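Local coordinates for D-glucosaminate-6-phosphate ammonia lyase (Salmonella typhimurium, PDB 7LCE), which belongs to the pyridoxal-phosphate-dependent enzymes of the aminotransferase fold, in the family named after selenocysteine synthase, at residues Pro275-Ile280 and Leu286-Glu291; Ala140-Leu145 and Val176-Ala181; Ala91-Met96 and Lys234-Gly239. One frame throughout, in Å; residues are numbered along the deposited sequence.

Contact 1 of 3, residues Pro275-Ile280 and Leu286-Glu291; sequences PVAEAI and LYADIE
Ile280 and Ala277 on helix 270-282 lie against Leu286, Ala288 and Ile290 of strand 286-292, a helix-turn-strand unit in which the helix covers one face of an antiparallel three-stranded sheet. The axes of these short segments run almost antiparallel, 163° apart, and come within 6.5 Å, a close approach that the two facing alanines allow: Ala277 CB is 4.2 Å from Ala288 CB. Near the turn, Ile280 does most of the packing. Its CG1 branch stands beside the backbone N (chi1 -58°), which leaves CG2 anti to that N and directed at Leu286, where Ile280 CG2 meets Leu286 CD1 at 3.7 Å and Leu286 CB at 3.8 Å. Ile280 CB, at the root of the fork, rests 3.8 Å from Ala288 CB, so this one residue spans two strand positions. At the far end the contact thins out to Ala277 CB and Ile290 CG1, 4.3 Å apart, with Ile290 leaning also on Leu273 and Gln274 one turn earlier in the helix. Behind Ile280 lie Val304 of the middle strand and Leu360 of helix 352-365. Asp289 points to the other side of the strand, where OD2 forms a salt bridge with Arg303. A polar tie between helix and strand comes from just past the helical segment: Ser281 OG is hydrogen-bonded both to Ala277 O and to Ala288 N.

Contact 2 of 3, residues Ala140-Leu145 and Val176-Ala181; sequences ATRWQL and VQVAQA
Arg142 reaches across from the first turn of helix 142-147 and meets Gln177 and Val178 of helix 172-181 in two different ways. Arg142 CG is anti to the backbone N (chi1 176°), and the chain extended from CG to NE carries the guanidinium to the neighbouring helix. There the arginine chain comes in roughly perpendicular to that of Gln177, with the guanidinium and amide planes 59° apart. Arg142 NH1 donates to Gln177 OE1 at 2.8 Å and 156°; the oxygen lies near the guanidinium plane, whereas NH1 stands well above the amide plane, off any lone pair. Arg142 NH2 adds a weak bond to Gln177 OE1 at 3.4 Å. Glu146 and Asp174 offer the guanidinium long, weak ion pairs. Val178 instead covers a guanidinium face, its CG2 lying 3.7 Å from Arg142 NE. That Val178 methyl also touches Leu145 CD2 at 3.8 Å, bridging the arginine and the buried leucine, and the two apolar chains run alongside each other but head opposite ways. Leu145 and Val178 both rest on Leu156 of strand 153-159, and Leu145 also on Val107 of strand 105-109, placing the two helices side by side on one face of the mixed, mostly parallel sheet.

Contact 3 of 3, residues Ala91-Met96 and Lys234-Gly239; sequences ARVALM and KAQHQG
Val93 carries nearly all of this contact, set into the bend of segment 234-239. CG1 lies anti to the backbone N (chi1 162°) and enters among backbone atoms, 3.7 Å from Ala235 O and 3.8 Å from Gly239 N; Gly239, having no side chain, lets the methyl come up to the chain itself. CG2, beside the backbone N of Val93, meets the Gln236 amide instead, at 3.7 Å from Gln236 NE2. Gln236 is bent at its second torsion (chi2 -61°), which folds the amide back toward the valine. Its nitrogen is held from outside the segment, hydrogen-bonded to Thr86 OG1 and Ala232 O, so the apolar methyl packs against an amide whose nitrogen is already engaged. Across the segments the packing is thus purely van der Waals, and it joins the short helix 90-95 to the loop that follows helix 227-234 in the aminotransferase-like fold, two elements separated by most of the large mixed sheet in sequence. Away from Val93 the contact loosens quickly. Gln238 CB is 4.7 Å from Val93 CG1, the nearest its side chain comes to segment 91-96, and Gln238 packs on Trp143 and Gly117 of two different neighbouring subunits. The Met96 CB points toward the loop, but the rest of the chain turns off to pack on Met102. His237 is exposed, its CB pointing away from segment 91-96. On the loop's exposed side, His237 bonds back to Lys234: His237 ND1 donates to Lys234 O at 3.0 Å with that oxygen in the ring plane, and His237 N reaches the same oxygen at 3.2 Å from the opposite face of the carbonyl plane. At the end of segment 91-96, Met96 O accepts a hydrogen bond from Arg125 NH1 of a neighbouring subunit.

How the contacts relate
Along the chain, contact 2 is nested within the loop closed by contact 3, and contact 1 follows both. Contacts 2 and 3 belong to the part built round the seven-stranded mixed sheet; their centres are 29 Å apart and their nearest atoms about 16 Å. Contact 1 lies with the separate three-stranded antiparallel sheet, its centre 49 Å from that of contact 2 and 55 Å from that of contact 3, on the opposite side of the chain's centre from the latter. In the assembly, copies of contacts 2 and 3 come together: Trp143 of segment 140-145 packs on Ala91 of a neighbouring subunit, whereas no other chain of the assembly touches contact 1.

Contact 1 of 3, residues Pro275-Ile280 and Leu286-Glu291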
loop_
_atom_site.group_PDB
_atom_site.type_symbol
_atom_site.label_atom_id
_atom_site.label_comp_id
_atom_site.label_asym_id
_atom_site.label_seq_id
_atom_site.Cartn_x
_atom_site.Cartn_y
_atom_site.Cartn_z
ATOM N N PRO A 275 -26.576 15.655 -67.365
ATOM C CA PRO A 275 -26.363 17.048 -67.796
ATOM C C PRO A 275 -25.223 17.737 -67.068
ATOM O O PRO A 275 -24.439 18.461 -67.696
ATOM C CB PRO A 275 -27.711 17.713 -67.497
ATOM C CG PRO A 275 -28.693 16.613 -67.604
ATOM C CD PRO A 275 -27.996 15.402 -67.054
ATOM N N VAL A 276 -25.106 17.528 -65.756
ATOM C CA VAL A 276 -24.035 18.161 -64.995
ATOM C C VAL A 276 -22.677 17.614 -65.415
ATOM O O VAL A 276 -21.684 18.349 -65.456
ATOM C CB VAL A 276 -24.278 17.971 -63.486
ATOM C CG1 VAL A 276 -23.235 18.735 -62.676
ATOM C CG2 VAL A 276 -25.689 18.407 -63.116
ATOM N N ALA A 277 -22.607 16.318 -65.735
ATOM C CA ALA A 277 -21.337 15.744 -66.168
ATOM C C ALA A 277 -20.897 16.317 -67.508
ATOM O O ALA A 277 -19.706 16.580 -67.717
ATOM C CB ALA A 277 -21.447 14.223 -66.247
ATOM N N GLU A 278 -21.843 16.527 -68.426
ATOM C CA GLU A 278 -21.497 17.098 -69.722
ATOM C C GLU A 278 -21.056 18.550 -69.590
ATOM O O GLU A 278 -20.145 18.994 -70.299
ATOM C CB GLU A 278 -22.674 16.969 -70.689
ATOM C CG GLU A 278 -22.937 15.539 -71.141
ATOM C CD GLU A 278 -24.138 15.420 -72.059
ATOM O OE1 GLU A 278 -24.307 16.295 -72.936
ATOM O OE2 GLU A 278 -24.907 14.446 -71.913
ATOM N N ALA A 279 -21.689 19.304 -68.688
ATOM C CA ALA A 279 -21.352 20.717 -68.539
ATOM C C ALA A 279 -19.921 20.896 -68.052
ATOM O O ALA A 279 -19.203 21.784 -68.527
ATOM C CB ALA A 279 -22.334 21.389 -67.581
ATOM N N ILE A 280 -19.489 20.065 -67.103
ATOM C CA ILE A 280 -18.115 20.143 -66.619
ATOM C C ILE A 280 -17.136 19.730 -67.713
ATOM O O ILE A 280 -16.039 20.293 -67.827
ATOM C CB ILE A 280 -17.949 19.292 -65.345
ATOM C CG1 ILE A 280 -18.919 19.765 -64.260
ATOM C CG2 ILE A 280 -16.516 19.349 -64.837
ATOM C CD1 ILE A 280 -19.001 18.839 -63.064
ATOM N N LEU A 286 -11.209 19.873 -67.794
ATOM C CA LEU A 286 -12.064 19.084 -66.918
ATOM C C LEU A 286 -12.811 18.020 -67.710
ATOM O O LEU A 286 -13.374 18.313 -68.770
ATOM C CB LEU A 286 -13.066 19.981 -66.187
ATOM C CG LEU A 286 -12.481 20.902 -65.120
ATOM C CD1 LEU A 286 -13.594 21.631 -64.386
ATOM C CD2 LEU A 286 -11.614 20.113 -64.155
ATOM N N TYR A 287 -12.801 16.786 -67.206
ATOM C CA TYR A 287 -13.607 15.702 -67.761
ATOM C C TYR A 287 -14.408 15.062 -66.636
ATOM O O TYR A 287 -13.832 14.629 -65.633
ATOM C CB TYR A 287 -12.768 14.634 -68.465
ATOM C CG TYR A 287 -13.621 13.449 -68.871
ATOM C CD1 TYR A 287 -14.417 13.500 -70.009
ATOM C CD2 TYR A 287 -13.661 12.296 -68.098
ATOM C CE1 TYR A 287 -15.213 12.427 -70.375
ATOM C CE2 TYR A 287 -14.456 11.221 -68.453
ATOM C CZ TYR A 287 -15.228 11.290 -69.593
ATOM O OH TYR A 287 -16.014 10.217 -69.949
ATOM N N ALA A 288 -15.729 15.025 -66.791
ATOM C CA ALA A 288 -16.623 14.489 -65.775
ATOM C C ALA A 288 -17.384 13.292 -66.328
ATOM O O ALA A 288 -17.818 13.301 -67.484
ATOM C CB ALA A 288 -17.610 15.552 -65.282
ATOM N N ASP A 289 -17.539 12.263 -65.496
ATOM C CA ASP A 289 -18.327 11.092 -65.852
ATOM C C ASP A 289 -18.959 10.538 -64.585
ATOM O O ASP A 289 -18.447 10.738 -63.481
ATOM C CB ASP A 289 -17.488 10.005 -66.531
ATOM C CG ASP A 289 -16.363 9.501 -65.651
ATOM O OD1 ASP A 289 -15.533 10.324 -65.211
ATOM O OD2 ASP A 289 -16.315 8.278 -65.395
ATOM N N ILE A 290 -20.081 9.854 -64.755
ATOM C CA ILE A 290 -20.818 9.262 -63.645
ATOM C C ILE A 290 -20.270 7.873 -63.344
ATOM O O ILE A 290 -19.993 7.085 -64.255
ATOM C CB ILE A 290 -22.321 9.215 -63.970
ATOM C CG1 ILE A 290 -22.786 10.597 -64.434
ATOM C CG2 ILE A 290 -23.122 8.746 -62.766
ATOM C CD1 ILE A 290 -24.177 10.609 -64.997
ATOM N N GLU A 291 -20.126 7.571 -62.053
ATOM C CA GLU A 291 -19.575 6.302 -61.594
ATOM C C GLU A 291 -20.395 5.809 -60.412
ATOM O O GLU A 291 -20.592 6.545 -59.441
ATOM C CB GLU A 291 -18.099 6.446 -61.195
ATOM C CG GLU A 291 -17.403 5.126 -60.888
ATOM C CD GLU A 291 -16.222 5.287 -59.944
ATOM O OE1 GLU A 291 -16.120 6.344 -59.282
ATOM O OE2 GLU A 291 -15.397 4.352 -59.862
#

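Contact 2 of 3, residues Ala140-Leu145 and Val176-Ala181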
loop_
_atom_site.group_PDB
_atom_site.type_symbol
_atom_site.label_atom_id
_atom_site.label_comp_id
_atom_site.label_asym_id
_atom_site.label_seq_id
_atom_site.Cartn_x
_atom_site.Cartn_y
_atom_site.Cartn_z
ATOM N N ALA A 140 -7.252 -11.105 -34.561
ATOM C CA ALA A 140 -7.907 -11.349 -33.281
ATOM C C ALA A 140 -8.591 -12.703 -33.347
ATOM O O ALA A 140 -9.394 -12.949 -34.253
ATOM C CB ALA A 140 -8.913 -10.246 -32.952
ATOM N N THR A 141 -8.270 -13.578 -32.404
ATOM C CA THR A 141 -8.852 -14.909 -32.347
ATOM C C THR A 141 -9.934 -14.961 -31.274
ATOM O O THR A 141 -10.065 -14.064 -30.439
ATOM C CB THR A 141 -7.773 -15.960 -32.077
ATOM O OG1 THR A 141 -7.259 -15.787 -30.750
ATOM C CG2 THR A 141 -6.635 -15.816 -33.078
ATOM N N ARG A 142 -10.729 -16.032 -31.310
ATOM C CA ARG A 142 -11.824 -16.139 -30.354
ATOM C C ARG A 142 -11.313 -16.420 -28.945
ATOM O O ARG A 142 -11.824 -15.850 -27.974
ATOM C CB ARG A 142 -12.819 -17.214 -30.789
ATOM C CG ARG A 142 -13.929 -17.418 -29.773
ATOM C CD ARG A 142 -15.215 -17.917 -30.398
ATOM N NE ARG A 142 -16.222 -18.166 -29.372
ATOM C CZ ARG A 142 -17.517 -18.322 -29.611
ATOM N NH1 ARG A 142 -18.006 -18.247 -30.839
ATOM N NH2 ARG A 142 -18.340 -18.559 -28.594
ATOM N N TRP A 143 -10.304 -17.286 -28.809
ATOM C CA TRP A 143 -9.799 -17.588 -27.472
ATOM C C TRP A 143 -9.239 -16.344 -26.797
ATOM O O TRP A 143 -9.276 -16.237 -25.567
ATOM C CB TRP A 143 -8.738 -18.691 -27.521
ATOM C CG TRP A 143 -7.448 -18.318 -28.197
ATOM C CD1 TRP A 143 -7.077 -18.615 -29.475
ATOM C CD2 TRP A 143 -6.352 -17.591 -27.620
ATOM N NE1 TRP A 143 -5.820 -18.118 -29.732
ATOM C CE2 TRP A 143 -5.355 -17.483 -28.610
ATOM C CE3 TRP A 143 -6.118 -17.021 -26.364
ATOM C CZ2 TRP A 143 -4.145 -16.827 -28.384
ATOM C CZ3 TRP A 143 -4.917 -16.368 -26.142
ATOM C CH2 TRP A 143 -3.947 -16.278 -27.147
ATOM N N GLN A 144 -8.721 -15.396 -27.583
ATOM C CA GLN A 144 -8.312 -14.114 -27.020
ATOM C C GLN A 144 -9.510 -13.348 -26.475
ATOM O O GLN A 144 -9.418 -12.702 -25.424
ATOM C CB GLN A 144 -7.576 -13.285 -28.072
ATOM C CG GLN A 144 -6.164 -13.763 -28.366
ATOM C CD GLN A 144 -5.543 -13.040 -29.545
ATOM O OE1 GLN A 144 -6.237 -12.666 -30.491
ATOM N NE2 GLN A 144 -4.233 -12.817 -29.484
ATOM N N LEU A 145 -10.644 -13.402 -27.178
ATOM C CA LEU A 145 -11.850 -12.744 -26.687
ATOM C C LEU A 145 -12.343 -13.393 -25.402
ATOM O O LEU A 145 -12.799 -12.702 -24.484
ATOM C CB LEU A 145 -12.945 -12.786 -27.753
ATOM C CG LEU A 145 -14.309 -12.234 -27.338
ATOM C CD1 LEU A 145 -14.190 -10.789 -26.892
ATOM C CD2 LEU A 145 -15.306 -12.364 -28.475
ATOM N N VAL A 176 -21.659 -12.185 -29.894
ATOM C CA VAL A 176 -22.950 -12.588 -29.340
ATOM C C VAL A 176 -22.809 -13.879 -28.543
ATOM O O VAL A 176 -23.318 -13.997 -27.422
ATOM C CB VAL A 176 -23.998 -12.733 -30.458
ATOM C CG1 VAL A 176 -25.317 -13.218 -29.883
ATOM C CG2 VAL A 176 -24.188 -11.413 -31.179
ATOM N N GLN A 177 -22.105 -14.863 -29.108
ATOM C CA GLN A 177 -21.971 -16.153 -28.441
ATOM C C GLN A 177 -21.209 -16.019 -27.128
ATOM O O GLN A 177 -21.611 -16.590 -26.107
ATOM C CB GLN A 177 -21.274 -17.150 -29.368
ATOM C CG GLN A 177 -22.032 -17.437 -30.652
ATOM C CD GLN A 177 -21.299 -18.408 -31.557
ATOM O OE1 GLN A 177 -20.554 -19.268 -31.090
ATOM N NE2 GLN A 177 -21.501 -18.268 -32.863
ATOM N N VAL A 178 -20.107 -15.266 -27.134
ATOM C CA VAL A 178 -19.320 -15.091 -25.916
ATOM C C VAL A 178 -20.095 -14.280 -24.884
ATOM O O VAL A 178 -20.068 -14.590 -23.686
ATOM C CB VAL A 178 -17.964 -14.442 -26.246
ATOM C CG1 VAL A 178 -17.195 -14.140 -24.970
ATOM C CG2 VAL A 178 -17.155 -15.353 -27.155
ATOM N N ALA A 179 -20.805 -13.238 -25.326
ATOM C CA ALA A 179 -21.546 -12.396 -24.390
ATOM C C ALA A 179 -22.645 -13.181 -23.687
ATOM O O ALA A 179 -22.772 -13.127 -22.459
ATOM C CB ALA A 179 -22.128 -11.185 -25.118
ATOM N N GLN A 180 -23.452 -13.926 -24.449
ATOM C CA GLN A 180 -24.541 -14.676 -23.833
ATOM C C GLN A 180 -24.040 -15.855 -23.011
ATOM O O GLN A 180 -24.760 -16.322 -22.121
ATOM C CB GLN A 180 -25.538 -15.150 -24.894
ATOM C CG GLN A 180 -26.391 -14.026 -25.478
ATOM C CD GLN A 180 -27.449 -14.521 -26.448
ATOM O OE1 GLN A 180 -27.379 -15.647 -26.942
ATOM N NE2 GLN A 180 -28.439 -13.676 -26.724
ATOM N N ALA A 181 -22.828 -16.347 -23.283
ATOM C CA ALA A 181 -22.277 -17.440 -22.490
ATOM C C ALA A 181 -21.806 -16.986 -21.113
ATOM O O ALA A 181 -21.727 -17.813 -20.199
ATOM C CB ALA A 181 -21.126 -18.113 -23.240
#

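Contact 3 of 3, residues Ala91-Met96 and Lys234-Gly239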
loop_
_atom_site.group_PDB
_atom_site.type_symbol
_atom_site.label_atom_id
_atom_site.label_comp_id
_atom_site.label_asym_id
_atom_site.label_seq_id
_atom_site.Cartn_x
_atom_site.Cartn_y
_atom_site.Cartn_z
ATOM N N ALA A 91 -28.054 4.149 -6.749
ATOM C CA ALA A 91 -26.841 4.535 -6.035
ATOM C C ALA A 91 -25.636 4.533 -6.966
ATOM O O ALA A 91 -24.841 5.479 -6.970
ATOM C CB ALA A 91 -26.608 3.598 -4.850
ATOM N N ARG A 92 -25.492 3.481 -7.776
ATOM C CA ARG A 92 -24.365 3.411 -8.700
ATOM C C ARG A 92 -24.452 4.480 -9.781
ATOM O O ARG A 92 -23.418 4.932 -10.286
ATOM C CB ARG A 92 -24.288 2.020 -9.330
ATOM C CG ARG A 92 -23.889 0.932 -8.352
ATOM C CD ARG A 92 -23.863 -0.436 -9.011
ATOM N NE ARG A 92 -22.796 -1.274 -8.476
ATOM C CZ ARG A 92 -22.393 -2.415 -9.020
ATOM N NH1 ARG A 92 -22.955 -2.895 -10.116
ATOM N NH2 ARG A 92 -21.408 -3.095 -8.443
ATOM N N VAL A 93 -25.668 4.889 -10.153
ATOM C CA VAL A 93 -25.829 5.925 -11.170
ATOM C C VAL A 93 -25.228 7.241 -10.693
ATOM O O VAL A 93 -24.582 7.963 -11.465
ATOM C CB VAL A 93 -27.312 6.080 -11.547
ATOM C CG1 VAL A 93 -27.552 7.402 -12.253
ATOM C CG2 VAL A 93 -27.741 4.931 -12.438
ATOM N N ALA A 94 -25.420 7.569 -9.412
ATOM C CA ALA A 94 -24.882 8.810 -8.867
ATOM C C ALA A 94 -23.361 8.806 -8.784
ATOM O O ALA A 94 -22.756 9.883 -8.742
ATOM C CB ALA A 94 -25.478 9.075 -7.484
ATOM N N LEU A 95 -22.729 7.631 -8.756
ATOM C CA LEU A 95 -21.275 7.565 -8.672
ATOM C C LEU A 95 -20.581 7.750 -10.014
ATOM O O LEU A 95 -19.403 8.124 -10.032
ATOM C CB LEU A 95 -20.822 6.236 -8.061
ATOM C CG LEU A 95 -20.668 6.149 -6.542
ATOM C CD1 LEU A 95 -21.979 6.402 -5.819
ATOM C CD2 LEU A 95 -20.092 4.793 -6.163
ATOM N N MET A 96 -21.267 7.493 -11.123
ATOM C CA MET A 96 -20.612 7.546 -12.421
ATOM C C MET A 96 -20.067 8.949 -12.675
ATOM O O MET A 96 -20.709 9.942 -12.308
ATOM C CB MET A 96 -21.588 7.150 -13.529
ATOM C CG MET A 96 -22.139 5.734 -13.413
ATOM S SD MET A 96 -20.902 4.434 -13.612
ATOM C CE MET A 96 -20.549 4.020 -11.904
ATOM N N LYS A 234 -32.263 4.355 -19.436
ATOM C CA LYS A 234 -33.166 5.411 -18.990
ATOM C C LYS A 234 -32.816 5.887 -17.588
ATOM O O LYS A 234 -32.940 7.080 -17.288
ATOM C CB LYS A 234 -34.612 4.916 -19.031
ATOM C CG LYS A 234 -35.125 4.596 -20.427
ATOM C CD LYS A 234 -36.570 4.119 -20.395
ATOM C CE LYS A 234 -37.093 3.852 -21.799
ATOM N NZ LYS A 234 -38.507 3.387 -21.798
ATOM N N ALA A 235 -32.347 4.978 -16.730
ATOM C CA ALA A 235 -32.003 5.324 -15.356
ATOM C C ALA A 235 -30.860 6.325 -15.263
ATOM O O ALA A 235 -30.626 6.871 -14.180
ATOM C CB ALA A 235 -31.638 4.063 -14.572
ATOM N N GLN A 236 -30.142 6.571 -16.356
ATOM C CA GLN A 236 -29.005 7.480 -16.331
ATOM C C GLN A 236 -29.406 8.951 -16.373
ATOM O O GLN A 236 -28.522 9.813 -16.322
ATOM C CB GLN A 236 -28.063 7.166 -17.497
ATOM C CG GLN A 236 -27.631 5.703 -17.570
ATOM C CD GLN A 236 -26.880 5.241 -16.333
ATOM O OE1 GLN A 236 -26.169 6.019 -15.698
ATOM N NE2 GLN A 236 -27.047 3.970 -15.978
ATOM N N HIS A 237 -30.706 9.263 -16.455
ATOM C CA HIS A 237 -31.139 10.658 -16.514
ATOM C C HIS A 237 -30.834 11.419 -15.229
ATOM O O HIS A 237 -30.712 12.649 -15.267
ATOM C CB HIS A 237 -32.635 10.741 -16.821
ATOM C CG HIS A 237 -33.515 10.444 -15.646
ATOM N ND1 HIS A 237 -33.957 9.172 -15.348
ATOM C CD2 HIS A 237 -34.034 11.254 -14.691
ATOM C CE1 HIS A 237 -34.713 9.213 -14.265
ATOM N NE2 HIS A 237 -34.773 10.464 -13.846
ATOM N N GLN A 238 -30.724 10.728 -14.100
ATOM C CA GLN A 238 -30.304 11.347 -12.852
ATOM C C GLN A 238 -28.790 11.386 -12.693
ATOM O O GLN A 238 -28.301 11.899 -11.680
ATOM C CB GLN A 238 -30.931 10.615 -11.664
ATOM C CG GLN A 238 -32.429 10.815 -11.546
ATOM C CD GLN A 238 -32.994 10.197 -10.287
ATOM O OE1 GLN A 238 -32.425 9.253 -9.737
ATOM N NE2 GLN A 238 -34.113 10.735 -9.814
ATOM N N GLY A 239 -28.042 10.853 -13.657
ATOM C CA GLY A 239 -26.597 10.821 -13.555
ATOM C C GLY A 239 -25.881 11.491 -14.709
ATOM O O GLY A 239 -26.064 12.688 -14.956
#